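Transcription termination factor FttA (Methanosarcina mazei, PDB 2XR1) probably terminates archaeal transcription by cleaving nascent RNA at the polymerase exit channel, acting as a homodimeric two-zinc endo- and 5'-3' exonuclease of the metallo-beta-lactamase superfamily. Local coordinates at residues Q182-T187 with F200-P205; R208-C213 with D239-T244; V350-D355 with T376-A381; R602-H607 with E635-L640; A612-A617 with T628-N633. All blocks are in the same frame, centred on the assembly; numbering follows the deposited sequence.

Interaction 1: Q182-T187 with F200-P205; sequences QWVRVT and FLLSTP
The pyrrolidine ring of P205 lies over one face of the W183 indole: P205 CD sits 3.7 Å from the centroid of the six-membered ring, 10° off its normal, a CH-pi contact made face-on. P205 CG reaches the seam of the two rings, 3.5 Å from W183 CE2. A chi1 of 44° sets the indole between its own backbone N and carbonyl carbon, and from there the ring leans across T204 and P205. S203 OG meets the same ring differently, at its edge and near its plane. Y226 of the second subunit also packs on W183, its ring about perpendicular to the indole, which places this end of the contact at the dimer interface. The two segments belong to an antiparallel beta hairpin, strands 185-190 and 199-203, in one sheet of the metallo-beta-lactamase fold. R185 and S203 form a hydrogen-bonded pair, as do T187 and L201, with L201 N to T187 O at 2.8 Å. Between them V186 and L202 form a non-hydrogen-bonded pair whose side chains project to the face opposite R185 and S203. On that apolar face V184 CG1 touches L202 CD1 at 3.5 Å, the two branches crossing at a slant. R185 runs extended past S203, its CG 3.4 Å from S203 OG, and its guanidinium pairs with E231 of the second subunit.

Interaction 2: R208-C213 with D239-T244; sequences RILIDC and DAVIVT
With chi1 at -72°, D212 CG stands beside its own backbone N, while T244 holds OG1 between its backbone N and carbonyl carbon (chi1 59°); the two side chains meet at about a right angle. D212 grips T244 twice: T244 N donates to OD1 of D212 at 2.8 Å, and T244 OG1 donates to OD2 of D212 at 2.8 Å, each carboxylate oxygen using its syn lone pair. This fork fixes the rotation of the carboxylate, and OD2 also accepts a hydrogen bond from H250 ND1. Upstream the strands run parallel. L210 is bonded through both N and O, its O receiving I242 N at 2.7 Å, and D212 N reaches I242 O at the same length. On one face of the sheet I209 CG2 abuts I242 CD1 at 3.4 Å; on the other, L210 CB packs 4.0 Å from V241 CG2. At the far end R208 O accepts a hydrogen bond from D239 N (2.9 Å), while the side chains make only a long ionic contact; R208 NE bonds to Q237 O, and D239 pairs with R175. The bonds of D212 to H250 and T244 are consistent with a second-shell residue that positions zinc ligands H250 and H245 in the metallo-beta-lactamase active site.

Interaction 3: V350-D355 with T376-A381; sequences VVFTGD and TVISEA. With ZN (zinc ion), chain E; ZN (zinc ion), chain F.
Two carboxylates come close where this parallel pair ends: OD1 of D355, just past its strand, and OE2 of E380, at the end of its own, lie 4.2 Å apart, their planes turned 46° against each other and the side chains crossing at about a right angle. D355 OD2 binds both zinc ions, at 2.3 Å from the zinc of chain E and 2.1 Å from that of chain F, and E380 is hydrogen-bonded to T382, H583 and Y356 N. T353 links the two strand ends. Its OG1, placed between the backbone N and the carbonyl carbon (chi1 61°), accepts a hydrogen bond from E380 N at 3.2 Å and donates one to G354 O. Further back the backbones are in regular parallel register, with I378 N bonded almost straight to V351 O at 2.8 Å. The I378 side chain runs alongside F352, and its CD1 rests over one face of that ring, 3.9 Å from the centroid and shifted toward the rim, while also touching V350 CG2 at 3.7 Å. F352 packs in turn on F200 of the other sheet, joining the layers of the sandwich. A loop just after a strand that delivers an aspartate to bridge two zinc ions is a hallmark of the dinuclear metallo-beta-lactamase site, completed here by H245, H247, D249, H250, H332 and H607.

Interaction 4: R602-H607 with E635-L640; sequences RVFTEH and ETVRLL. With ZN (zinc ion), chain F.
Apolar contact comes first: the F604 ring and V637 approach from opposite directions, and CZ at the end of the ring meets V637 CG1 at 3.3 Å. V637 CG1 lies anti to the backbone N (chi1 158°), which turns it toward the phenylalanine. L639 CD1 adds a looser touch on F604 CE2 at 4.4 Å. Polar contact is confined to the strand start, where the guanidinium of R602 presents its edge to the backbone, with NH2 3.6 Å from R638 O, too long for a hydrogen bond. F604 CZ lies over one face of that guanidinium, toward its rim, while the NE of R602 is held by a salt bridge to E627. The two strands belong to different sheets of the metallo-beta-lactamase sandwich: 602-606 pairs with 376-380 and 627-630, whereas 636-638 lies beside 185-190, so F604 and V637 meet in the layer between the sheets. Ionic contact within the C-terminal segment links R638 NE to the terminal carboxylate, L640 OXT, at 3.0 Å and in the guanidinium plane. R638 also bonds through NH1 to N633 O of the second subunit, and T636 packs on T636 of the second subunit. Metal binding lies just beyond the other end of strand 602-606, where H607 NE2 coordinates the zinc ion of chain F at 2.2 Å, alongside D249, H250 and D355.

Interaction 5: A612-A617 with T628-N633; sequences ACVDLA and TRALTN
This is a helix-on-strand contact inside a beta-alpha-beta unit, in which strand 602-606 leads through helix 610-624 to strand 627-630 at the border of its sheet. Helix segment 612-617 and strand 628-630 run nearly antiparallel, at 174°, with their axes 6.9 Å apart at closest. Such a short separation is consistent with the small side chains in between. A617 aims its methyl at the strand, CB lying 3.8 Å from R629 CA and 3.4 Å from T628 OG1. One helical turn earlier the methyl of A630 touches both C613 and V614: A630 CB is 3.9 Å from C613 CB and 4.0 Å from V614 CG2. The polar link is T628 OG1, which donates to A617 O at 2.8 Å. It comes in from the side of the carbonyl, with a C=O...donor angle of 102° and a tilt of 35° from the carbonyl plane. T605 of the neighbouring strand holds the same helix through C613 O, and it also touches A617 and A630. Methyl groups thus probably set the spacing of helix and strand, while two threonine hydroxyls, T628 and T605, tie helix carbonyls to the sheet, combining close apolar fit with specific polar anchoring.

Along the chain interactions 1 to 4 follow in series, with 5 nested inside the loop closed by 4. Interactions 1 and 2, their centres about 12 Å apart, share one sheet through neighbouring strands 199-203 and 208-211; strand 636-638 of interaction 4 extends it beyond 185-190. The facing sheet carries interaction 3, strand 602-606 of interaction 4 and strand 627-630 of interaction 5; the centres of 3 and 4, like those of 4 and 5, lie about 9 Å apart. Interactions 1 and 3 touch between the layers. Interactions 3 and 4 share the zinc of chain F, so N- and C-terminal parts of the metallo-beta-lactamase domain jointly build the site. Interaction 3 alone lacks contact with the second subunit.

Interaction 1: Q182-T187 with F200-P205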
# COMPACT_ATOMS: atom_id res chain seq x y z
N GLN B 182 2.05 12.60 11.45
CA GLN B 182 0.68 12.57 11.07
C GLN B 182 0.61 12.42 9.57
O GLN B 182 1.39 13.06 8.84
CB GLN B 182 -0.13 13.76 11.61
CG GLN B 182 0.58 15.13 11.66
CD GLN B 182 0.05 16.03 12.79
OE1 GLN B 182 -0.62 15.56 13.73
NE2 GLN B 182 0.36 17.32 12.72
N TRP B 183 -0.26 11.49 9.15
CA TRP B 183 -0.66 11.31 7.78
C TRP B 183 -1.92 10.46 7.76
O TRP B 183 -2.29 9.82 8.76
CB TRP B 183 0.43 10.70 6.92
CG TRP B 183 1.17 9.56 7.49
CD1 TRP B 183 2.41 9.60 8.01
CD2 TRP B 183 0.76 8.19 7.54
NE1 TRP B 183 2.80 8.36 8.40
CE2 TRP B 183 1.78 7.48 8.13
CE3 TRP B 183 -0.38 7.52 7.14
CZ2 TRP B 183 1.70 6.12 8.35
CZ3 TRP B 183 -0.47 6.18 7.39
CH2 TRP B 183 0.57 5.49 7.96
N VAL B 184 -2.61 10.50 6.63
CA VAL B 184 -3.75 9.67 6.40
C VAL B 184 -3.66 9.16 4.96
O VAL B 184 -3.22 9.88 4.07
CB VAL B 184 -5.06 10.50 6.59
CG1 VAL B 184 -6.28 9.61 6.61
CG2 VAL B 184 -4.96 11.29 7.89
N ARG B 185 -4.05 7.91 4.73
CA ARG B 185 -4.11 7.37 3.40
C ARG B 185 -5.15 6.29 3.24
O ARG B 185 -5.58 5.71 4.18
CB ARG B 185 -2.76 6.88 2.99
CG ARG B 185 -2.11 6.01 3.97
CD ARG B 185 -0.68 5.78 3.56
NE ARG B 185 -0.21 4.61 4.26
CZ ARG B 185 0.64 3.71 3.80
NH1 ARG B 185 1.16 3.80 2.58
NH2 ARG B 185 0.95 2.70 4.58
N VAL B 186 -5.57 6.06 2.02
CA VAL B 186 -6.54 5.03 1.68
C VAL B 186 -5.95 4.06 0.66
O VAL B 186 -5.49 4.51 -0.39
CB VAL B 186 -7.71 5.64 0.97
CG1 VAL B 186 -8.66 4.55 0.54
CG2 VAL B 186 -8.37 6.71 1.84
N THR B 187 -5.93 2.76 0.99
CA THR B 187 -5.52 1.70 0.06
C THR B 187 -6.77 0.99 -0.39
O THR B 187 -7.65 0.77 0.42
CB THR B 187 -4.56 0.66 0.69
OG1 THR B 187 -3.41 1.29 1.24
CG2 THR B 187 -4.08 -0.37 -0.35
N PHE B 200 -11.79 -1.37 1.52
CA PHE B 200 -10.88 -0.24 1.52
C PHE B 200 -10.15 -0.17 2.85
O PHE B 200 -10.67 -0.53 3.91
CB PHE B 200 -11.67 1.06 1.28
CG PHE B 200 -12.24 1.16 -0.08
CD1 PHE B 200 -11.49 1.75 -1.14
CD2 PHE B 200 -13.47 0.63 -0.37
CE1 PHE B 200 -12.00 1.81 -2.42
CE2 PHE B 200 -13.99 0.68 -1.68
CZ PHE B 200 -13.25 1.27 -2.71
N LEU B 201 -8.93 0.31 2.83
CA LEU B 201 -8.20 0.46 4.09
C LEU B 201 -7.95 1.93 4.30
O LEU B 201 -7.39 2.53 3.45
CB LEU B 201 -6.90 -0.29 4.06
CG LEU B 201 -6.22 -0.37 5.42
CD1 LEU B 201 -6.95 -1.36 6.28
CD2 LEU B 201 -4.64 -0.68 5.24
N LEU B 202 -8.42 2.49 5.41
CA LEU B 202 -8.09 3.86 5.82
C LEU B 202 -7.07 3.71 6.90
O LEU B 202 -7.26 2.95 7.81
CB LEU B 202 -9.33 4.56 6.35
CG LEU B 202 -9.22 5.87 7.12
CD1 LEU B 202 -8.65 7.02 6.28
CD2 LEU B 202 -10.64 6.18 7.64
N SER B 203 -5.95 4.42 6.81
CA SER B 203 -4.89 4.18 7.75
C SER B 203 -4.22 5.47 8.15
O SER B 203 -4.21 6.47 7.40
CB SER B 203 -3.89 3.14 7.23
OG SER B 203 -2.97 3.72 6.32
N THR B 204 -3.70 5.44 9.39
CA THR B 204 -2.94 6.54 9.95
C THR B 204 -1.75 5.87 10.57
O THR B 204 -1.61 4.67 10.48
CB THR B 204 -3.76 7.33 11.00
OG1 THR B 204 -3.77 6.65 12.27
CG2 THR B 204 -5.15 7.54 10.49
N PRO B 205 -0.87 6.64 11.20
CA PRO B 205 0.25 5.98 11.85
C PRO B 205 -0.16 5.10 13.02
O PRO B 205 0.59 4.18 13.38
CB PRO B 205 1.13 7.15 12.32
CG PRO B 205 0.79 8.29 11.43
CD PRO B 205 -0.64 8.08 10.96

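Interaction 2: R208-C213 with D239-T244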
# COMPACT_ATOMS: atom_id res chain seq x y z
N ARG B 208 -5.62 1.45 11.57
CA ARG B 208 -5.97 0.83 10.32
C ARG B 208 -7.41 0.40 10.42
O ARG B 208 -7.78 -0.28 11.37
CB ARG B 208 -5.03 -0.35 10.07
CG ARG B 208 -3.63 0.12 9.66
CD ARG B 208 -2.57 -0.76 10.17
NE ARG B 208 -2.58 -0.81 11.64
CZ ARG B 208 -1.89 -0.00 12.46
NH1 ARG B 208 -1.10 0.96 11.99
NH2 ARG B 208 -2.01 -0.15 13.79
N ILE B 209 -8.21 0.92 9.51
CA ILE B 209 -9.64 0.74 9.51
C ILE B 209 -9.94 0.15 8.17
O ILE B 209 -9.45 0.64 7.17
CB ILE B 209 -10.43 2.10 9.70
CG1 ILE B 209 -9.99 2.81 10.99
CG2 ILE B 209 -11.88 1.88 9.85
CD1 ILE B 209 -10.01 1.91 12.24
N LEU B 210 -10.77 -0.87 8.17
CA LEU B 210 -11.22 -1.52 6.96
C LEU B 210 -12.66 -1.12 6.71
O LEU B 210 -13.50 -1.37 7.55
CB LEU B 210 -11.08 -3.03 7.12
CG LEU B 210 -10.70 -3.89 5.94
CD1 LEU B 210 -9.41 -3.48 5.27
CD2 LEU B 210 -10.61 -5.28 6.51
N ILE B 211 -12.94 -0.47 5.57
CA ILE B 211 -14.30 -0.18 5.23
C ILE B 211 -14.76 -1.21 4.19
O ILE B 211 -14.21 -1.28 3.09
CB ILE B 211 -14.49 1.24 4.71
CG1 ILE B 211 -14.17 2.27 5.80
CG2 ILE B 211 -15.95 1.45 4.24
CD1 ILE B 211 -12.74 2.88 5.80
N ASP B 212 -15.77 -1.99 4.57
CA ASP B 212 -16.38 -3.04 3.75
C ASP B 212 -15.42 -4.21 3.47
O ASP B 212 -14.20 -4.08 3.55
CB ASP B 212 -17.02 -2.48 2.45
CG ASP B 212 -18.33 -1.67 2.70
OD1 ASP B 212 -18.91 -1.83 3.82
OD2 ASP B 212 -18.80 -0.87 1.79
N CYS B 213 -16.00 -5.37 3.19
CA CYS B 213 -15.29 -6.48 2.70
C CYS B 213 -16.22 -7.41 1.94
O CYS B 213 -16.68 -8.38 2.50
CB CYS B 213 -14.65 -7.21 3.83
SG CYS B 213 -13.45 -8.36 3.20
N ASP B 239 -7.73 -2.26 13.47
CA ASP B 239 -8.50 -1.74 14.58
C ASP B 239 -10.01 -1.99 14.45
O ASP B 239 -10.69 -2.27 15.47
CB ASP B 239 -8.21 -0.26 14.75
CG ASP B 239 -6.76 -0.00 15.20
OD1 ASP B 239 -5.79 -0.52 14.54
OD2 ASP B 239 -6.58 0.70 16.25
N ALA B 240 -10.55 -1.89 13.24
CA ALA B 240 -12.00 -2.07 13.04
C ALA B 240 -12.39 -2.37 11.61
O ALA B 240 -11.66 -2.13 10.69
CB ALA B 240 -12.73 -0.86 13.51
N VAL B 241 -13.56 -2.94 11.46
CA VAL B 241 -14.17 -3.14 10.17
C VAL B 241 -15.46 -2.35 10.21
O VAL B 241 -16.21 -2.45 11.17
CB VAL B 241 -14.40 -4.66 9.87
CG1 VAL B 241 -15.19 -4.86 8.62
CG2 VAL B 241 -13.02 -5.40 9.75
N ILE B 242 -15.69 -1.52 9.19
CA ILE B 242 -16.97 -0.85 9.06
C ILE B 242 -17.75 -1.47 7.91
O ILE B 242 -17.24 -1.66 6.83
CB ILE B 242 -16.79 0.65 8.88
CG1 ILE B 242 -16.48 1.28 10.25
CG2 ILE B 242 -18.05 1.30 8.37
CD1 ILE B 242 -15.08 1.18 10.71
N VAL B 243 -19.01 -1.80 8.14
CA VAL B 243 -19.89 -2.29 7.10
C VAL B 243 -20.87 -1.14 6.80
O VAL B 243 -21.63 -0.69 7.66
CB VAL B 243 -20.63 -3.55 7.56
CG1 VAL B 243 -21.61 -3.98 6.52
CG2 VAL B 243 -19.64 -4.71 7.90
N THR B 244 -20.85 -0.68 5.56
CA THR B 244 -21.61 0.48 5.17
C THR B 244 -23.09 0.14 4.99
O THR B 244 -23.95 0.95 5.31
CB THR B 244 -21.10 1.05 3.86
OG1 THR B 244 -21.20 0.04 2.88
CG2 THR B 244 -19.66 1.49 3.96

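Interaction 3: V350-D355 with T376-A381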
# COMPACT_ATOMS: atom_id res chain seq x y z
N VAL B 350 -12.66 12.53 6.31
CA VAL B 350 -12.88 11.83 5.07
C VAL B 350 -14.24 11.14 5.13
O VAL B 350 -14.57 10.57 6.15
CB VAL B 350 -11.75 10.79 4.74
CG1 VAL B 350 -11.40 10.02 5.93
CG2 VAL B 350 -12.21 9.82 3.68
N VAL B 351 -15.00 11.22 4.05
CA VAL B 351 -16.28 10.54 3.94
C VAL B 351 -16.27 9.43 2.92
O VAL B 351 -15.88 9.60 1.79
CB VAL B 351 -17.37 11.52 3.56
CG1 VAL B 351 -18.57 10.78 3.16
CG2 VAL B 351 -17.67 12.48 4.74
N PHE B 352 -16.67 8.24 3.36
CA PHE B 352 -16.87 7.15 2.45
C PHE B 352 -18.34 7.09 2.29
O PHE B 352 -19.01 6.93 3.27
CB PHE B 352 -16.42 5.85 3.07
CG PHE B 352 -14.95 5.64 3.01
CD1 PHE B 352 -14.11 6.29 3.90
CD2 PHE B 352 -14.39 4.74 2.09
CE1 PHE B 352 -12.72 6.10 3.86
CE2 PHE B 352 -13.02 4.55 2.04
CZ PHE B 352 -12.17 5.23 2.94
N THR B 353 -18.85 7.16 1.07
CA THR B 353 -20.30 7.25 0.89
C THR B 353 -20.94 5.91 0.98
O THR B 353 -22.11 5.82 1.33
CB THR B 353 -20.71 7.85 -0.49
OG1 THR B 353 -20.20 7.02 -1.51
CG2 THR B 353 -20.17 9.26 -0.69
N GLY B 354 -20.21 4.84 0.67
CA GLY B 354 -20.87 3.53 0.42
C GLY B 354 -21.79 3.76 -0.79
O GLY B 354 -21.55 4.67 -1.60
N ASP B 355 -22.82 2.92 -0.90
CA ASP B 355 -23.84 3.08 -1.91
C ASP B 355 -24.86 4.09 -1.35
O ASP B 355 -25.17 4.05 -0.16
CB ASP B 355 -24.49 1.73 -2.22
CG ASP B 355 -23.52 0.71 -2.90
OD1 ASP B 355 -22.38 1.16 -3.19
OD2 ASP B 355 -23.91 -0.50 -3.13
N THR B 376 -12.05 15.12 2.18
CA THR B 376 -12.00 14.09 1.13
C THR B 376 -13.29 13.29 1.09
O THR B 376 -13.77 12.86 2.12
CB THR B 376 -10.85 13.08 1.45
OG1 THR B 376 -9.61 13.77 1.58
CG2 THR B 376 -10.70 12.00 0.38
N VAL B 377 -13.83 13.08 -0.10
CA VAL B 377 -14.98 12.18 -0.31
C VAL B 377 -14.60 11.02 -1.25
O VAL B 377 -14.01 11.21 -2.30
CB VAL B 377 -16.12 12.90 -1.05
CG1 VAL B 377 -17.31 11.91 -1.24
CG2 VAL B 377 -16.56 14.19 -0.31
N ILE B 378 -14.92 9.81 -0.84
CA ILE B 378 -14.73 8.64 -1.66
C ILE B 378 -16.15 8.21 -1.95
O ILE B 378 -16.87 7.79 -1.03
CB ILE B 378 -13.97 7.54 -0.90
CG1 ILE B 378 -12.49 7.95 -0.78
CG2 ILE B 378 -14.10 6.19 -1.64
CD1 ILE B 378 -11.91 7.92 0.56
N SER B 379 -16.54 8.33 -3.23
CA SER B 379 -17.92 8.15 -3.66
C SER B 379 -18.12 6.95 -4.55
O SER B 379 -17.26 6.63 -5.35
CB SER B 379 -18.38 9.38 -4.43
OG SER B 379 -19.69 9.18 -4.93
N GLU B 380 -19.29 6.34 -4.48
CA GLU B 380 -19.64 5.34 -5.47
C GLU B 380 -19.90 6.02 -6.78
O GLU B 380 -20.10 7.22 -6.79
CB GLU B 380 -20.91 4.56 -5.11
CG GLU B 380 -22.18 5.41 -5.09
CD GLU B 380 -23.35 4.66 -5.61
OE1 GLU B 380 -23.26 4.20 -6.78
OE2 GLU B 380 -24.35 4.52 -4.87
N ALA B 381 -19.92 5.23 -7.86
CA ALA B 381 -20.07 5.73 -9.23
C ALA B 381 -20.90 4.80 -10.14
O ALA B 381 -20.65 4.74 -11.30
CB ALA B 381 -18.68 6.00 -9.84
ZN ZN E . -25.62 -1.83 -2.27
ZN ZN F . -22.79 -2.15 -3.80

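Interaction 4: R602-H607 with E635-L640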
# COMPACT_ATOMS: atom_id res chain seq x y z
N ARG B 602 -10.84 16.96 -2.28
CA ARG B 602 -10.68 15.88 -3.26
C ARG B 602 -11.89 14.95 -3.30
O ARG B 602 -12.54 14.75 -2.31
CB ARG B 602 -9.44 15.03 -3.02
CG ARG B 602 -8.29 15.67 -2.38
CD ARG B 602 -7.24 16.22 -3.32
NE ARG B 602 -6.21 15.24 -3.68
CZ ARG B 602 -5.38 14.60 -2.83
NH1 ARG B 602 -5.43 14.81 -1.49
NH2 ARG B 602 -4.49 13.71 -3.34
N VAL B 603 -12.20 14.39 -4.46
CA VAL B 603 -13.05 13.24 -4.50
C VAL B 603 -12.47 12.09 -5.30
O VAL B 603 -11.71 12.30 -6.23
CB VAL B 603 -14.53 13.54 -4.82
CG1 VAL B 603 -14.84 15.06 -4.92
CG2 VAL B 603 -14.98 12.74 -5.93
N PHE B 604 -12.76 10.88 -4.87
CA PHE B 604 -12.29 9.69 -5.50
C PHE B 604 -13.50 8.87 -5.84
O PHE B 604 -14.52 8.95 -5.16
CB PHE B 604 -11.41 8.93 -4.54
CG PHE B 604 -10.13 9.60 -4.28
CD1 PHE B 604 -9.08 9.49 -5.17
CD2 PHE B 604 -9.97 10.42 -3.19
CE1 PHE B 604 -7.88 10.14 -4.93
CE2 PHE B 604 -8.80 11.06 -2.97
CZ PHE B 604 -7.76 10.91 -3.83
N THR B 605 -13.42 8.07 -6.90
CA THR B 605 -14.59 7.32 -7.30
C THR B 605 -14.33 5.81 -7.34
O THR B 605 -13.24 5.38 -7.52
CB THR B 605 -15.12 7.84 -8.64
OG1 THR B 605 -14.11 7.69 -9.63
CG2 THR B 605 -15.51 9.28 -8.52
N GLU B 606 -15.36 5.03 -7.15
CA GLU B 606 -15.28 3.60 -7.02
C GLU B 606 -16.67 3.01 -7.26
O GLU B 606 -17.60 3.74 -7.55
CB GLU B 606 -14.76 3.20 -5.63
CG GLU B 606 -15.36 3.91 -4.45
CD GLU B 606 -16.50 3.16 -3.71
OE1 GLU B 606 -16.54 1.89 -3.64
OE2 GLU B 606 -17.37 3.88 -3.12
N HIS B 607 -16.78 1.69 -7.22
CA HIS B 607 -18.09 1.02 -7.34
C HIS B 607 -18.83 1.45 -8.62
O HIS B 607 -19.90 2.02 -8.58
CB HIS B 607 -18.91 1.30 -6.12
CG HIS B 607 -20.06 0.38 -5.92
ND1 HIS B 607 -21.21 0.48 -6.65
CD2 HIS B 607 -20.28 -0.58 -4.99
CE1 HIS B 607 -22.09 -0.41 -6.22
NE2 HIS B 607 -21.55 -1.07 -5.21
N GLU B 635 -3.77 0.39 -5.31
CA GLU B 635 -3.13 1.70 -5.16
C GLU B 635 -3.47 2.31 -3.81
O GLU B 635 -4.48 1.98 -3.21
CB GLU B 635 -3.58 2.64 -6.28
CG GLU B 635 -3.20 2.11 -7.68
CD GLU B 635 -2.90 3.19 -8.77
OE1 GLU B 635 -3.66 4.18 -8.84
OE2 GLU B 635 -1.92 3.04 -9.56
N THR B 636 -2.59 3.14 -3.28
CA THR B 636 -2.81 3.83 -2.03
C THR B 636 -2.65 5.32 -2.32
O THR B 636 -1.68 5.76 -2.87
CB THR B 636 -1.81 3.43 -0.89
OG1 THR B 636 -1.86 2.04 -0.68
CG2 THR B 636 -2.17 4.10 0.46
N VAL B 637 -3.62 6.09 -1.91
CA VAL B 637 -3.60 7.51 -2.08
C VAL B 637 -3.42 8.22 -0.73
O VAL B 637 -4.02 7.85 0.28
CB VAL B 637 -4.93 7.89 -2.67
CG1 VAL B 637 -5.21 9.32 -2.39
CG2 VAL B 637 -4.95 7.59 -4.14
N ARG B 638 -2.60 9.26 -0.71
CA ARG B 638 -2.38 10.03 0.51
C ARG B 638 -3.31 11.23 0.58
O ARG B 638 -3.46 11.98 -0.37
CB ARG B 638 -0.95 10.46 0.62
CG ARG B 638 -0.62 11.07 1.96
CD ARG B 638 0.86 11.28 2.04
NE ARG B 638 1.23 12.01 3.22
CZ ARG B 638 2.49 12.30 3.51
NH1 ARG B 638 3.49 11.92 2.71
NH2 ARG B 638 2.74 12.92 4.65
N LEU B 639 -3.98 11.37 1.71
CA LEU B 639 -4.94 12.42 1.94
C LEU B 639 -4.33 13.58 2.71
O LEU B 639 -4.80 14.70 2.64
CB LEU B 639 -6.11 11.84 2.73
CG LEU B 639 -7.21 11.16 1.90
CD1 LEU B 639 -6.68 10.34 0.83
CD2 LEU B 639 -8.09 10.32 2.81
N LEU B 640 -3.25 13.29 3.44
CA LEU B 640 -2.59 14.25 4.31
C LEU B 640 -1.27 13.63 4.75
O LEU B 640 -0.23 14.29 4.97
CB LEU B 640 -3.44 14.48 5.56
CG LEU B 640 -3.16 15.60 6.56
CD1 LEU B 640 -3.06 14.98 7.95
CD2 LEU B 640 -1.91 16.38 6.28
OXT LEU B 640 -1.27 12.40 4.91
ZN ZN F . -22.79 -2.15 -3.80

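Interaction 5: A612-A617 with T628-N633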
# COMPACT_ATOMS: atom_id res chain seq x y z
N ALA B 612 -17.46 4.05 -15.99
CA ALA B 612 -18.33 4.80 -15.09
C ALA B 612 -17.48 5.61 -14.13
O ALA B 612 -17.75 6.78 -13.93
CB ALA B 612 -19.36 3.85 -14.35
N CYS B 613 -16.47 4.99 -13.51
CA CYS B 613 -15.69 5.67 -12.46
C CYS B 613 -14.90 6.80 -13.05
O CYS B 613 -14.85 7.87 -12.51
CB CYS B 613 -14.74 4.71 -11.75
SG CYS B 613 -15.59 3.37 -10.76
N VAL B 614 -14.28 6.55 -14.19
CA VAL B 614 -13.44 7.54 -14.85
C VAL B 614 -14.26 8.72 -15.42
O VAL B 614 -13.83 9.88 -15.34
CB VAL B 614 -12.56 6.82 -15.95
CG1 VAL B 614 -11.81 7.80 -16.84
CG2 VAL B 614 -11.59 5.80 -15.26
N ASP B 615 -15.43 8.41 -15.95
CA ASP B 615 -16.32 9.45 -16.48
C ASP B 615 -16.81 10.38 -15.37
O ASP B 615 -16.74 11.59 -15.47
CB ASP B 615 -17.54 8.81 -17.14
CG ASP B 615 -18.27 9.75 -18.12
OD1 ASP B 615 -18.34 11.01 -17.89
OD2 ASP B 615 -18.79 9.18 -19.13
N LEU B 616 -17.30 9.79 -14.30
CA LEU B 616 -17.75 10.58 -13.20
C LEU B 616 -16.60 11.42 -12.62
O LEU B 616 -16.79 12.61 -12.33
CB LEU B 616 -18.39 9.69 -12.12
CG LEU B 616 -18.99 10.46 -10.97
CD1 LEU B 616 -20.15 11.32 -11.44
CD2 LEU B 616 -19.41 9.54 -9.84
N ALA B 617 -15.43 10.83 -12.44
CA ALA B 617 -14.32 11.57 -11.85
C ALA B 617 -14.04 12.84 -12.65
O ALA B 617 -14.11 13.93 -12.11
CB ALA B 617 -13.08 10.74 -11.69
N THR B 628 -10.52 15.42 -8.76
CA THR B 628 -11.05 14.08 -8.54
C THR B 628 -10.53 13.04 -9.53
O THR B 628 -10.26 13.35 -10.68
CB THR B 628 -12.60 14.06 -8.46
OG1 THR B 628 -13.15 13.35 -9.56
CG2 THR B 628 -13.19 15.47 -8.38
N ARG B 629 -10.43 11.80 -9.08
CA ARG B 629 -9.79 10.73 -9.82
C ARG B 629 -10.30 9.35 -9.39
O ARG B 629 -10.59 9.13 -8.20
CB ARG B 629 -8.31 10.81 -9.54
CG ARG B 629 -7.54 9.55 -9.91
CD ARG B 629 -6.02 9.82 -10.16
NE ARG B 629 -5.27 10.15 -8.94
CZ ARG B 629 -4.97 9.29 -7.96
NH1 ARG B 629 -5.35 8.01 -8.01
NH2 ARG B 629 -4.26 9.73 -6.91
N ALA B 630 -10.36 8.41 -10.35
CA ALA B 630 -10.85 7.05 -10.08
C ALA B 630 -9.79 6.21 -9.41
O ALA B 630 -8.61 6.23 -9.81
CB ALA B 630 -11.29 6.38 -11.33
N LEU B 631 -10.19 5.47 -8.38
CA LEU B 631 -9.25 4.61 -7.66
C LEU B 631 -8.96 3.33 -8.47
O LEU B 631 -9.71 2.97 -9.37
CB LEU B 631 -9.77 4.26 -6.28
CG LEU B 631 -9.98 5.41 -5.28
CD1 LEU B 631 -10.56 4.89 -3.97
CD2 LEU B 631 -8.65 6.11 -5.04
N THR B 632 -7.83 2.70 -8.17
CA THR B 632 -7.43 1.44 -8.80
C THR B 632 -7.20 0.43 -7.69
O THR B 632 -6.64 0.78 -6.67
CB THR B 632 -6.16 1.62 -9.67
OG1 THR B 632 -6.49 2.34 -10.85
CG2 THR B 632 -5.54 0.30 -10.09
N ASN B 633 -7.63 -0.81 -7.87
CA ASN B 633 -7.33 -1.83 -6.85
C ASN B 633 -5.83 -1.90 -6.63
O ASN B 633 -5.10 -1.96 -7.57
CB ASN B 633 -7.87 -3.21 -7.25
CG ASN B 633 -9.36 -3.26 -7.22
OD1 ASN B 633 -9.99 -2.45 -6.54
ND2 ASN B 633 -9.95 -4.19 -7.92